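Local coordinates for protein ADP-ribosyltransferase (Staphylococcus aureus, PDB 1OJZ) that probably transfers ADP-ribose from NAD to a target protein, as the C3-like exoenzymes that modify Rho GTPases do, at residues A[86-91]-A[149-154]; A[145-150]-A[176-181]; A[79-84]-A[139-144]. All coordinates share one frame; numbering follows the deposited sequence.

Contact 1 of 3, residues A[86-91]-A[149-154]; sequences LLNLDY and GRPIEL. With NAD (nicotinamide-adenine-dinucleotide), chain B.
Arg150 lays its guanidinium alongside the end of strand 81-87, using edge and face for different partners. NH1 meets Leu86 O at 2.8 Å with the oxygen almost in the guanidinium plane, while the amide of Asn88 crosses one face, its plane turned 61° from the guanidinium and ND2 standing 3.3 Å above it. An extended chain from CG to NE carries the group to the NAD phosphate, where NH2 bonds O2N at 2.8 Å; a long cation with in-plane donors suits this place. Leu86 O also accepts a bond from the carboxamide N7N of NAD, whose O7N takes Leu86 N. Next to these polar bonds the strands pair antiparallel, Leu87 N to Ile152 O at 2.8 Å. Branched and ring-shaped apolar side chains pack beside the pair. Leu89 CD2 rests on Pro151 CB (3.6 Å), and Ile152 meets Tyr91 at about a right angle, CD1 to CD2 at 4.1 Å. Leu87 CD1 meets Leu154 CB across the contact and, within 86-91, lies near the rim of one Tyr91 face. Strand 152-158 thus sits between strands 81-87 and 203-209, with Tyr91 and Ile152 both packed on Ile205 and Tyr91 OH bonded to Tyr189 of strand 187-196.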
loop_
_atom_site.group_PDB
_atom_site.type_symbol
_atom_site.label_atom_id
_atom_site.label_comp_id
_atom_site.label_asym_id
_atom_site.label_seq_id
_atom_site.Cartn_x
_atom_site.Cartn_y
_atom_site.Cartn_z
ATOM N N LEU A 86 -0.673 0.902 5.896
ATOM C CA LEU A 86 -1.428 1.305 7.073
ATOM C C LEU A 86 -2.554 2.235 6.643
ATOM O O LEU A 86 -2.330 3.205 5.922
ATOM C CB LEU A 86 -0.503 1.977 8.092
ATOM C CG LEU A 86 0.256 0.990 8.990
ATOM C CD1 LEU A 86 0.987 -0.048 8.139
ATOM C CD2 LEU A 86 1.246 1.746 9.867
ATOM N N LEU A 87 -3.771 1.928 7.080
ATOM C CA LEU A 87 -4.928 2.715 6.683
ATOM C C LEU A 87 -5.836 3.091 7.849
ATOM O O LEU A 87 -5.772 2.491 8.924
ATOM C CB LEU A 87 -5.736 1.918 5.650
ATOM C CG LEU A 87 -4.971 1.463 4.402
ATOM C CD1 LEU A 87 -5.693 0.280 3.754
ATOM C CD2 LEU A 87 -4.833 2.627 3.434
ATOM N N ASN A 88 -6.680 4.094 7.614
ATOM C CA ASN A 88 -7.644 4.562 8.600
ATOM C C ASN A 88 -8.962 3.815 8.340
ATOM O O ASN A 88 -9.112 3.151 7.311
ATOM C CB ASN A 88 -7.843 6.080 8.473
ATOM C CG ASN A 88 -6.576 6.864 8.797
ATOM O OD1 ASN A 88 -5.973 6.672 9.848
ATOM N ND2 ASN A 88 -6.171 7.747 7.893
ATOM N N LEU A 89 -9.911 3.923 9.262
ATOM C CA LEU A 89 -11.184 3.224 9.127
ATOM C C LEU A 89 -12.029 3.654 7.942
ATOM O O LEU A 89 -12.929 2.920 7.531
ATOM C CB LEU A 89 -11.997 3.350 10.417
ATOM C CG LEU A 89 -11.341 2.745 11.665
ATOM C CD1 LEU A 89 -12.342 2.749 12.810
ATOM C CD2 LEU A 89 -10.869 1.326 11.386
ATOM N N ASP A 90 -11.747 4.828 7.386
ATOM C CA ASP A 90 -12.502 5.304 6.230
ATOM C C ASP A 90 -12.385 4.308 5.074
ATOM O O ASP A 90 -13.276 4.206 4.231
ATOM C CB ASP A 90 -11.993 6.680 5.779
ATOM C CG ASP A 90 -10.510 6.686 5.474
ATOM O OD1 ASP A 90 -10.002 7.719 4.987
ATOM O OD2 ASP A 90 -9.848 5.659 5.724
ATOM N N TYR A 91 -11.276 3.576 5.046
ATOM C CA TYR A 91 -11.024 2.581 4.009
ATOM C C TYR A 91 -12.168 1.582 3.920
ATOM O O TYR A 91 -12.532 1.142 2.832
ATOM C CB TYR A 91 -9.712 1.845 4.305
ATOM C CG TYR A 91 -9.489 0.582 3.502
ATOM C CD1 TYR A 91 -9.021 0.634 2.188
ATOM C CD2 TYR A 91 -9.740 -0.671 4.064
ATOM C CE1 TYR A 91 -8.805 -0.537 1.454
ATOM C CE2 TYR A 91 -9.532 -1.839 3.347
ATOM C CZ TYR A 91 -9.064 -1.774 2.044
ATOM O OH TYR A 91 -8.854 -2.945 1.343
ATOM N N GLY A 149 0.325 4.572 14.045
ATOM C CA GLY A 149 -0.857 4.694 14.882
ATOM C C GLY A 149 -2.172 4.315 14.217
ATOM O O GLY A 149 -3.187 4.158 14.905
ATOM N N ARG A 150 -2.168 4.157 12.892
ATOM C CA ARG A 150 -3.388 3.816 12.152
ATOM C C ARG A 150 -4.012 2.467 12.528
ATOM O O ARG A 150 -3.311 1.492 12.794
ATOM C CB ARG A 150 -3.128 3.877 10.645
ATOM C CG ARG A 150 -2.897 5.290 10.123
ATOM C CD ARG A 150 -2.761 5.300 8.605
ATOM N NE ARG A 150 -2.828 6.657 8.069
ATOM C CZ ARG A 150 -2.801 6.959 6.775
ATOM N NH1 ARG A 150 -2.705 5.999 5.864
ATOM N NH2 ARG A 150 -2.877 8.229 6.388
ATOM N N PRO A 151 -5.358 2.401 12.541
ATOM C CA PRO A 151 -6.190 1.238 12.877
ATOM C C PRO A 151 -6.016 -0.019 12.028
ATOM O O PRO A 151 -5.918 -1.129 12.554
ATOM C CB PRO A 151 -7.615 1.784 12.756
ATOM C CG PRO A 151 -7.454 3.247 12.954
ATOM C CD PRO A 151 -6.214 3.543 12.177
ATOM N N ILE A 152 -5.987 0.155 10.713
ATOM C CA ILE A 152 -5.880 -0.981 9.807
ATOM C C ILE A 152 -4.497 -1.197 9.226
ATOM O O ILE A 152 -3.793 -0.254 8.890
ATOM C CB ILE A 152 -6.861 -0.824 8.623
ATOM C CG1 ILE A 152 -8.296 -0.775 9.154
ATOM C CG2 ILE A 152 -6.699 -1.979 7.629
ATOM C CD1 ILE A 152 -9.294 -0.273 8.135
ATOM N N GLU A 153 -4.121 -2.461 9.111
ATOM C CA GLU A 153 -2.849 -2.807 8.516
ATOM C C GLU A 153 -3.154 -3.776 7.385
ATOM O O GLU A 153 -3.572 -4.906 7.617
ATOM C CB GLU A 153 -1.924 -3.470 9.532
ATOM C CG GLU A 153 -0.598 -3.911 8.931
ATOM C CD GLU A 153 0.311 -4.569 9.949
ATOM O OE1 GLU A 153 0.793 -3.863 10.860
ATOM O OE2 GLU A 153 0.533 -5.794 9.839
ATOM N N LEU A 154 -2.974 -3.314 6.158
ATOM C CA LEU A 154 -3.218 -4.153 4.998
ATOM C C LEU A 154 -1.890 -4.867 4.736
ATOM O O LEU A 154 -0.960 -4.265 4.214
ATOM C CB LEU A 154 -3.594 -3.278 3.794
ATOM C CG LEU A 154 -4.459 -3.835 2.661
ATOM C CD1 LEU A 154 -4.357 -2.896 1.463
ATOM C CD2 LEU A 154 -4.024 -5.239 2.294
HETATM P PA NAD B . -3.740 7.192 0.607
HETATM O O1A NAD B . -3.887 5.748 0.871
HETATM O O2A NAD B . -3.822 7.681 -0.797
HETATM O O5B NAD B . -4.800 7.976 1.509
HETATM C C5B NAD B . -6.196 7.647 1.410
HETATM C C4B NAD B . -6.782 7.621 2.797
HETATM O O4B NAD B . -8.162 7.179 2.542
HETATM C C3B NAD B . -6.135 6.572 3.747
HETATM O O3B NAD B . -5.780 7.253 4.984
HETATM C C2B NAD B . -7.144 5.467 3.967
HETATM O O2B NAD B . -7.569 5.194 5.247
HETATM C C1B NAD B . -8.270 5.808 2.943
HETATM N N9A NAD B . -8.160 4.990 1.722
HETATM C C8A NAD B . -7.083 4.427 1.020
HETATM N N7A NAD B . -7.437 3.748 -0.044
HETATM C C5A NAD B . -8.766 3.798 -0.115
HETATM C C6A NAD B . -9.730 3.243 -1.068
HETATM N N6A NAD B . -9.363 2.515 -2.102
HETATM N N1A NAD B . -11.057 3.535 -0.780
HETATM C C2A NAD B . -11.494 4.270 0.261
HETATM N N3A NAD B . -10.613 4.829 1.195
HETATM C C4A NAD B . -9.257 4.568 0.972
HETATM O O3 NAD B . -2.363 7.684 1.200
HETATM P PN NAD B . -1.667 7.390 2.636
HETATM O O1N NAD B . -1.552 5.938 2.797
HETATM O O2N NAD B . -2.443 8.169 3.646
HETATM O O5D NAD B . -0.198 7.959 2.338
HETATM C C5D NAD B . 0.038 9.374 2.133
HETATM C C4D NAD B . 1.449 9.675 2.486
HETATM O O4D NAD B . 1.954 8.656 3.459
HETATM C C3D NAD B . 2.461 9.618 1.282
HETATM O O3D NAD B . 3.306 10.793 1.283
HETATM C C2D NAD B . 3.306 8.353 1.533
HETATM O O2D NAD B . 4.587 8.483 0.967
HETATM C C1D NAD B . 3.294 8.250 3.109
HETATM N N1N NAD B . 3.571 6.882 3.733
HETATM C C2N NAD B . 2.408 6.046 3.997
HETATM C C3N NAD B . 2.448 4.699 4.019
HETATM C C7N NAD B . 1.220 3.876 4.331
HETATM O O7N NAD B . 1.393 2.725 4.795
HETATM N N7N NAD B . 0.001 4.393 4.133
HETATM C C4N NAD B . 3.740 3.942 3.749
HETATM C C5N NAD B . 4.633 4.768 2.871
HETATM C C6N NAD B . 4.692 6.164 3.140
#

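Contact 2 of 3, residues A[145-150]-A[176-181]; sequences AALAGR and PGQQEV. With NAD (nicotinamide-adenine-dinucleotide), chain B.
The ribose hydroxyl O2D of NAD gives a hydrogen bond of 2.5 Å to Glu180 OE1, in the segment 176-181, whose Gln178 packs against the loop 145-150. Glu180 has CG anti to its backbone N (chi1 177°) and an extended chain, a course that runs its methylenes past the nicotinamide, CG to C5N at 3.6 Å, before the carboxylate reaches the ribose. Ser138 OG binds OE2 and so limits rotation of the carboxylate. Across the contact no hydrogen bond is made; the meeting is by van der Waals touch. Ala146 CB presses on the aliphatic part of Gln178, 3.5 Å from CG, and its methyl, with no further branch, lies close against both CB and CG. From there Gln178 stays extended, and its amide comes up to the nicotinamide, with OE1 3.1 Å from C6N. Leu147 crosses the end of Gln178 at a slant, CD1 to NE2 at 3.9 Å, and the same branch lies 3.8 Å from C2N of the nicotinamide. Its other methyl, CD2, is turned to the face of the Arg150 guanidinium opposite NAD O3B, though the closeness of that approach is doubtful. A type I turn runs from Leu147 to Arg150, closed by Arg150 N to Leu147 O. Gly177 takes a positive phi (93°) where a side chain would be jammed, and Asp168 receives the N-H groups of Gly177 and Gln179. Gln178 and Glu180 form the Gln-x-Glu motif of the C3-like ADP-ribosyltransferases at a loop-to-strand junction, Gln178 in the loop and Glu180 opening strand 180-183. The loop 145-150 probably corresponds to their phosphate-nicotinamide loop, so two elements characteristic of this family meet beside bound NAD.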
loop_
_atom_site.group_PDB
_atom_site.type_symbol
_atom_site.label_atom_id
_atom_site.label_comp_id
_atom_site.label_asym_id
_atom_site.label_seq_id
_atom_site.Cartn_x
_atom_site.Cartn_y
_atom_site.Cartn_z
ATOM N N ALA A 145 6.977 1.657 10.459
ATOM C CA ALA A 145 8.008 2.625 10.107
ATOM C C ALA A 145 7.357 3.977 9.819
ATOM O O ALA A 145 8.031 5.007 9.796
ATOM C CB ALA A 145 8.794 2.146 8.882
ATOM N N ALA A 146 6.041 3.966 9.609
ATOM C CA ALA A 146 5.302 5.190 9.315
ATOM C C ALA A 146 3.821 5.096 9.681
ATOM O O ALA A 146 3.196 4.049 9.518
ATOM C CB ALA A 146 5.446 5.522 7.841
ATOM N N LEU A 147 3.261 6.200 10.171
ATOM C CA LEU A 147 1.848 6.248 10.546
ATOM C C LEU A 147 1.462 5.008 11.352
ATOM O O LEU A 147 0.354 4.494 11.213
ATOM C CB LEU A 147 0.976 6.311 9.284
ATOM C CG LEU A 147 1.259 7.365 8.202
ATOM C CD1 LEU A 147 2.624 7.140 7.591
ATOM C CD2 LEU A 147 0.205 7.266 7.115
ATOM N N ALA A 148 2.372 4.540 12.199
ATOM C CA ALA A 148 2.140 3.336 12.991
ATOM C C ALA A 148 0.903 3.388 13.885
ATOM O O ALA A 148 0.474 2.364 14.416
ATOM C CB ALA A 148 3.384 3.019 13.828
ATOM N N GLY A 149 0.325 4.572 14.045
ATOM C CA GLY A 149 -0.857 4.694 14.882
ATOM C C GLY A 149 -2.172 4.315 14.217
ATOM O O GLY A 149 -3.187 4.158 14.905
ATOM N N ARG A 150 -2.168 4.157 12.892
ATOM C CA ARG A 150 -3.388 3.816 12.152
ATOM C C ARG A 150 -4.012 2.467 12.528
ATOM O O ARG A 150 -3.311 1.492 12.794
ATOM C CB ARG A 150 -3.128 3.877 10.645
ATOM C CG ARG A 150 -2.897 5.290 10.123
ATOM C CD ARG A 150 -2.761 5.300 8.605
ATOM N NE ARG A 150 -2.828 6.657 8.069
ATOM C CZ ARG A 150 -2.801 6.959 6.775
ATOM N NH1 ARG A 150 -2.705 5.999 5.864
ATOM N NH2 ARG A 150 -2.877 8.229 6.388
ATOM N N PRO A 176 11.798 10.728 4.402
ATOM C CA PRO A 176 12.683 9.582 4.621
ATOM C C PRO A 176 12.373 8.836 5.916
ATOM O O PRO A 176 11.801 9.401 6.854
ATOM C CB PRO A 176 14.078 10.215 4.605
ATOM C CG PRO A 176 13.830 11.629 5.018
ATOM C CD PRO A 176 12.564 11.979 4.298
ATOM N N GLY A 177 12.731 7.558 5.952
ATOM C CA GLY A 177 12.485 6.769 7.141
ATOM C C GLY A 177 11.182 5.987 7.179
ATOM O O GLY A 177 10.894 5.336 8.182
ATOM N N GLN A 178 10.386 6.038 6.115
ATOM C CA GLN A 178 9.131 5.285 6.102
ATOM C C GLN A 178 9.288 3.946 5.374
ATOM O O GLN A 178 8.310 3.230 5.176
ATOM C CB GLN A 178 8.016 6.105 5.438
ATOM C CG GLN A 178 7.793 7.469 6.073
ATOM C CD GLN A 178 6.703 8.270 5.385
ATOM O OE1 GLN A 178 6.660 8.342 4.157
ATOM N NE2 GLN A 178 5.826 8.892 6.173
ATOM N N GLN A 179 10.519 3.613 4.987
ATOM C CA GLN A 179 10.797 2.363 4.277
ATOM C C GLN A 179 9.727 2.127 3.214
ATOM O O GLN A 179 9.271 1.000 3.005
ATOM C CB GLN A 179 10.807 1.192 5.268
ATOM C CG GLN A 179 11.937 1.253 6.300
ATOM C CD GLN A 179 13.288 0.844 5.724
ATOM O OE1 GLN A 179 14.325 0.982 6.379
ATOM N NE2 GLN A 179 13.281 0.328 4.507
ATOM N N GLU A 180 9.336 3.198 2.536
ATOM C CA GLU A 180 8.280 3.108 1.546
ATOM C C GLU A 180 8.549 2.287 0.294
ATOM O O GLU A 180 9.619 2.346 -0.316
ATOM C CB GLU A 180 7.813 4.514 1.134
ATOM C CG GLU A 180 6.751 4.498 0.029
ATOM C CD GLU A 180 6.001 5.807 -0.084
ATOM O OE1 GLU A 180 6.399 6.776 0.596
ATOM O OE2 GLU A 180 5.018 5.870 -0.853
ATOM N N VAL A 181 7.553 1.494 -0.068
ATOM C CA VAL A 181 7.603 0.692 -1.275
ATOM C C VAL A 181 6.350 1.136 -2.008
ATOM O O VAL A 181 5.233 0.965 -1.515
ATOM C CB VAL A 181 7.547 -0.819 -0.981
ATOM C CG1 VAL A 181 7.364 -1.589 -2.288
ATOM C CG2 VAL A 181 8.846 -1.264 -0.310
HETATM P PA NAD B . -3.740 7.192 0.607
HETATM O O1A NAD B . -3.887 5.748 0.871
HETATM O O2A NAD B . -3.822 7.681 -0.797
HETATM O O5B NAD B . -4.800 7.976 1.509
HETATM C C5B NAD B . -6.196 7.647 1.410
HETATM C C4B NAD B . -6.782 7.621 2.797
HETATM O O4B NAD B . -8.162 7.179 2.542
HETATM C C3B NAD B . -6.135 6.572 3.747
HETATM O O3B NAD B . -5.780 7.253 4.984
HETATM C C2B NAD B . -7.144 5.467 3.967
HETATM O O2B NAD B . -7.569 5.194 5.247
HETATM C C1B NAD B . -8.270 5.808 2.943
HETATM N N9A NAD B . -8.160 4.990 1.722
HETATM C C8A NAD B . -7.083 4.427 1.020
HETATM N N7A NAD B . -7.437 3.748 -0.044
HETATM C C5A NAD B . -8.766 3.798 -0.115
HETATM C C6A NAD B . -9.730 3.243 -1.068
HETATM N N6A NAD B . -9.363 2.515 -2.102
HETATM N N1A NAD B . -11.057 3.535 -0.780
HETATM C C2A NAD B . -11.494 4.270 0.261
HETATM N N3A NAD B . -10.613 4.829 1.195
HETATM C C4A NAD B . -9.257 4.568 0.972
HETATM O O3 NAD B . -2.363 7.684 1.200
HETATM P PN NAD B . -1.667 7.390 2.636
HETATM O O1N NAD B . -1.552 5.938 2.797
HETATM O O2N NAD B . -2.443 8.169 3.646
HETATM O O5D NAD B . -0.198 7.959 2.338
HETATM C C5D NAD B . 0.038 9.374 2.133
HETATM C C4D NAD B . 1.449 9.675 2.486
HETATM O O4D NAD B . 1.954 8.656 3.459
HETATM C C3D NAD B . 2.461 9.618 1.282
HETATM O O3D NAD B . 3.306 10.793 1.283
HETATM C C2D NAD B . 3.306 8.353 1.533
HETATM O O2D NAD B . 4.587 8.483 0.967
HETATM C C1D NAD B . 3.294 8.250 3.109
HETATM N N1N NAD B . 3.571 6.882 3.733
HETATM C C2N NAD B . 2.408 6.046 3.997
HETATM C C3N NAD B . 2.448 4.699 4.019
HETATM C C7N NAD B . 1.220 3.876 4.331
HETATM O O7N NAD B . 1.393 2.725 4.795
HETATM N N7N NAD B . 0.001 4.393 4.133
HETATM C C4N NAD B . 3.740 3.942 3.749
HETATM C C5N NAD B . 4.633 4.768 2.871
HETATM C C6N NAD B . 4.692 6.164 3.140
#

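Contact 3 of 3, residues A[79-84]-A[139-144]; sequences DSVYVY and TQLVSG. With NAD (nicotinamide-adenine-dinucleotide), chain B.
Tyr84 and Gln140 form an antiparallel hydrogen-bonded pair, with Tyr84 N to Gln140 O at 2.7 Å and Gln140 N to Tyr84 O at 2.8 Å. Where the chains diverge, a water continues the polar join, donating to Tyr82 O and to Leu141 O. Aromatic contact comes next: Ser143 CB lies over one face of the Tyr84 ring, 3.8 Å from its centroid and 16° off the normal, a CH-pi contact that suits a small residue. Turned away from the backbone N (chi1 -179°), OG of Ser143 reaches on to Glu153, and the tyrosine hydroxyl is taken by Asn5. Apolar contacts fill the side nearer helix 9-23. Leu141 CD2 meets Val81 CG2 at 3.9 Å, the two side chains at about a right angle, and Trp15 packs on both. Beside them the beta-branched Val83 and Thr139 meet, CB of the valine 3.5 Å from the threonine OG1, whose own bond goes to Val181 O. A further bond goes to the ligand. Gln140 NE2 donates to NAD O7N at 3.1 Å, nearly straight at 160°, and OE1 accepts from Ala146 N. That second bond, to a backbone N-H, supports the assigned orientation of the amide, which places NE2 to donate to the carboxamide oxygen, consistent with a role in orienting the nicotinamide ring.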
loop_
_atom_site.group_PDB
_atom_site.type_symbol
_atom_site.label_atom_id
_atom_site.label_comp_id
_atom_site.label_asym_id
_atom_site.label_seq_id
_atom_site.Cartn_x
_atom_site.Cartn_y
_atom_site.Cartn_z
ATOM N N ASP A 79 12.650 -10.962 -4.355
ATOM C CA ASP A 79 12.119 -12.040 -3.520
ATOM C C ASP A 79 10.630 -11.810 -3.317
ATOM O O ASP A 79 10.125 -10.705 -3.528
ATOM C CB ASP A 79 12.718 -12.047 -2.108
ATOM C CG ASP A 79 14.203 -12.281 -2.087
ATOM O OD1 ASP A 79 14.951 -11.281 -2.076
ATOM O OD2 ASP A 79 14.615 -13.461 -2.075
ATOM N N SER A 80 9.938 -12.862 -2.896
ATOM C CA SER A 80 8.529 -12.753 -2.569
ATOM C C SER A 80 8.657 -11.949 -1.276
ATOM O O SER A 80 9.627 -12.145 -0.538
ATOM C CB SER A 80 7.945 -14.139 -2.289
ATOM O OG SER A 80 6.663 -14.041 -1.703
ATOM N N VAL A 81 7.725 -11.043 -0.997
ATOM C CA VAL A 81 7.844 -10.232 0.215
ATOM C C VAL A 81 6.547 -9.557 0.662
ATOM O O VAL A 81 5.651 -9.290 -0.149
ATOM C CB VAL A 81 8.934 -9.125 0.018
ATOM C CG1 VAL A 81 8.591 -8.271 -1.187
ATOM C CG2 VAL A 81 9.051 -8.245 1.255
ATOM N N TYR A 82 6.455 -9.298 1.963
ATOM C CA TYR A 82 5.295 -8.621 2.535
ATOM C C TYR A 82 5.589 -7.138 2.726
ATOM O O TYR A 82 6.678 -6.759 3.170
ATOM C CB TYR A 82 4.923 -9.205 3.907
ATOM C CG TYR A 82 4.101 -10.477 3.879
ATOM C CD1 TYR A 82 4.679 -11.710 4.182
ATOM C CD2 TYR A 82 2.744 -10.446 3.554
ATOM C CE1 TYR A 82 3.925 -12.883 4.166
ATOM C CE2 TYR A 82 1.981 -11.610 3.530
ATOM C CZ TYR A 82 2.577 -12.824 3.837
ATOM O OH TYR A 82 1.834 -13.983 3.811
ATOM N N VAL A 83 4.625 -6.297 2.363
ATOM C CA VAL A 83 4.749 -4.863 2.571
ATOM C C VAL A 83 3.471 -4.484 3.299
ATOM O O VAL A 83 2.444 -5.161 3.161
ATOM C CB VAL A 83 4.859 -4.069 1.255
ATOM C CG1 VAL A 83 6.184 -4.404 0.563
ATOM C CG2 VAL A 83 3.658 -4.372 0.351
ATOM N N TYR A 84 3.525 -3.407 4.069
ATOM C CA TYR A 84 2.368 -2.997 4.846
ATOM C C TYR A 84 1.780 -1.643 4.478
ATOM O O TYR A 84 2.483 -0.637 4.424
ATOM C CB TYR A 84 2.727 -3.018 6.335
ATOM C CG TYR A 84 3.188 -4.379 6.811
ATOM C CD1 TYR A 84 4.488 -4.826 6.565
ATOM C CD2 TYR A 84 2.306 -5.241 7.453
ATOM C CE1 TYR A 84 4.893 -6.108 6.949
ATOM C CE2 TYR A 84 2.691 -6.513 7.838
ATOM C CZ TYR A 84 3.983 -6.946 7.584
ATOM O OH TYR A 84 4.343 -8.227 7.950
ATOM N N THR A 139 3.201 1.902 0.489
ATOM C CA THR A 139 3.373 0.919 1.557
ATOM C C THR A 139 4.725 1.021 2.249
ATOM O O THR A 139 5.586 1.806 1.847
ATOM C CB THR A 139 3.242 -0.510 1.002
ATOM O OG1 THR A 139 4.344 -0.778 0.119
ATOM C CG2 THR A 139 1.918 -0.673 0.231
ATOM N N GLN A 140 4.902 0.214 3.293
ATOM C CA GLN A 140 6.156 0.189 4.038
ATOM C C GLN A 140 6.685 -1.238 4.194
ATOM O O GLN A 140 5.921 -2.175 4.465
ATOM C CB GLN A 140 5.980 0.875 5.408
ATOM C CG GLN A 140 4.694 0.563 6.148
ATOM C CD GLN A 140 4.400 1.555 7.276
ATOM O OE1 GLN A 140 5.121 1.622 8.270
ATOM N NE2 GLN A 140 3.333 2.333 7.116
ATOM N N LEU A 141 7.993 -1.395 3.982
ATOM C CA LEU A 141 8.670 -2.692 4.081
ATOM C C LEU A 141 8.647 -3.197 5.510
ATOM O O LEU A 141 8.684 -4.396 5.757
ATOM C CB LEU A 141 10.139 -2.580 3.647
ATOM C CG LEU A 141 10.625 -3.250 2.362
ATOM C CD1 LEU A 141 12.154 -3.178 2.325
ATOM C CD2 LEU A 141 10.158 -4.697 2.301
ATOM N N VAL A 142 8.635 -2.261 6.450
ATOM C CA VAL A 142 8.608 -2.594 7.865
ATOM C C VAL A 142 7.375 -1.948 8.468
ATOM O O VAL A 142 7.232 -0.721 8.451
ATOM C CB VAL A 142 9.860 -2.058 8.590
ATOM C CG1 VAL A 142 9.782 -2.387 10.083
ATOM C CG2 VAL A 142 11.111 -2.657 7.966
ATOM N N SER A 143 6.473 -2.773 8.982
ATOM C CA SER A 143 5.252 -2.254 9.574
ATOM C C SER A 143 5.591 -1.322 10.726
ATOM O O SER A 143 6.444 -1.642 11.556
ATOM C CB SER A 143 4.380 -3.402 10.083
ATOM O OG SER A 143 3.177 -2.902 10.640
ATOM N N GLY A 144 4.932 -0.171 10.771
ATOM C CA GLY A 144 5.181 0.773 11.845
ATOM C C GLY A 144 6.239 1.819 11.552
ATOM O O GLY A 144 6.394 2.768 12.316
HETATM P PA NAD B . -3.740 7.192 0.607
HETATM O O1A NAD B . -3.887 5.748 0.871
HETATM O O2A NAD B . -3.822 7.681 -0.797
HETATM O O5B NAD B . -4.800 7.976 1.509
HETATM C C5B NAD B . -6.196 7.647 1.410
HETATM C C4B NAD B . -6.782 7.621 2.797
HETATM O O4B NAD B . -8.162 7.179 2.542
HETATM C C3B NAD B . -6.135 6.572 3.747
HETATM O O3B NAD B . -5.780 7.253 4.984
HETATM C C2B NAD B . -7.144 5.467 3.967
HETATM O O2B NAD B . -7.569 5.194 5.247
HETATM C C1B NAD B . -8.270 5.808 2.943
HETATM N N9A NAD B . -8.160 4.990 1.722
HETATM C C8A NAD B . -7.083 4.427 1.020
HETATM N N7A NAD B . -7.437 3.748 -0.044
HETATM C C5A NAD B . -8.766 3.798 -0.115
HETATM C C6A NAD B . -9.730 3.243 -1.068
HETATM N N6A NAD B . -9.363 2.515 -2.102
HETATM N N1A NAD B . -11.057 3.535 -0.780
HETATM C C2A NAD B . -11.494 4.270 0.261
HETATM N N3A NAD B . -10.613 4.829 1.195
HETATM C C4A NAD B . -9.257 4.568 0.972
HETATM O O3 NAD B . -2.363 7.684 1.200
HETATM P PN NAD B . -1.667 7.390 2.636
HETATM O O1N NAD B . -1.552 5.938 2.797
HETATM O O2N NAD B . -2.443 8.169 3.646
HETATM O O5D NAD B . -0.198 7.959 2.338
HETATM C C5D NAD B . 0.038 9.374 2.133
HETATM C C4D NAD B . 1.449 9.675 2.486
HETATM O O4D NAD B . 1.954 8.656 3.459
HETATM C C3D NAD B . 2.461 9.618 1.282
HETATM O O3D NAD B . 3.306 10.793 1.283
HETATM C C2D NAD B . 3.306 8.353 1.533
HETATM O O2D NAD B . 4.587 8.483 0.967
HETATM C C1D NAD B . 3.294 8.250 3.109
HETATM N N1N NAD B . 3.571 6.882 3.733
HETATM C C2N NAD B . 2.408 6.046 3.997
HETATM C C3N NAD B . 2.448 4.699 4.019
HETATM C C7N NAD B . 1.220 3.876 4.331
HETATM O O7N NAD B . 1.393 2.725 4.795
HETATM N N7N NAD B . 0.001 4.393 4.133
HETATM C C4N NAD B . 3.740 3.942 3.749
HETATM C C5N NAD B . 4.633 4.768 2.871
HETATM C C6N NAD B . 4.692 6.164 3.140
HETATM O O HOH W 1 8.367 -6.821 5.277
#

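All three contacts touch NAD. Contacts 2 and 3 have centres about 10 Å apart, contacts 1 and 2 about 12 Å, and contacts 1 and 3 about 15 Å. Strand 81-87 serves contact 3 with its earlier part and contact 1 with its end, where it pairs with strand 152-158 in the five-stranded sheet. Strand 137-140 carries contact 3 and neighbours strand 180-183 of contact 2 in the three-stranded sheet. Along the chain, 79-84 and 86-91 come first; 139-144, 145-150 and 149-154 then run without a break, contacts 1 and 2 sharing Gly149 and Arg150, and 176-181 follows. One continuous run therefore connects the two sheets beside the bound nucleotide.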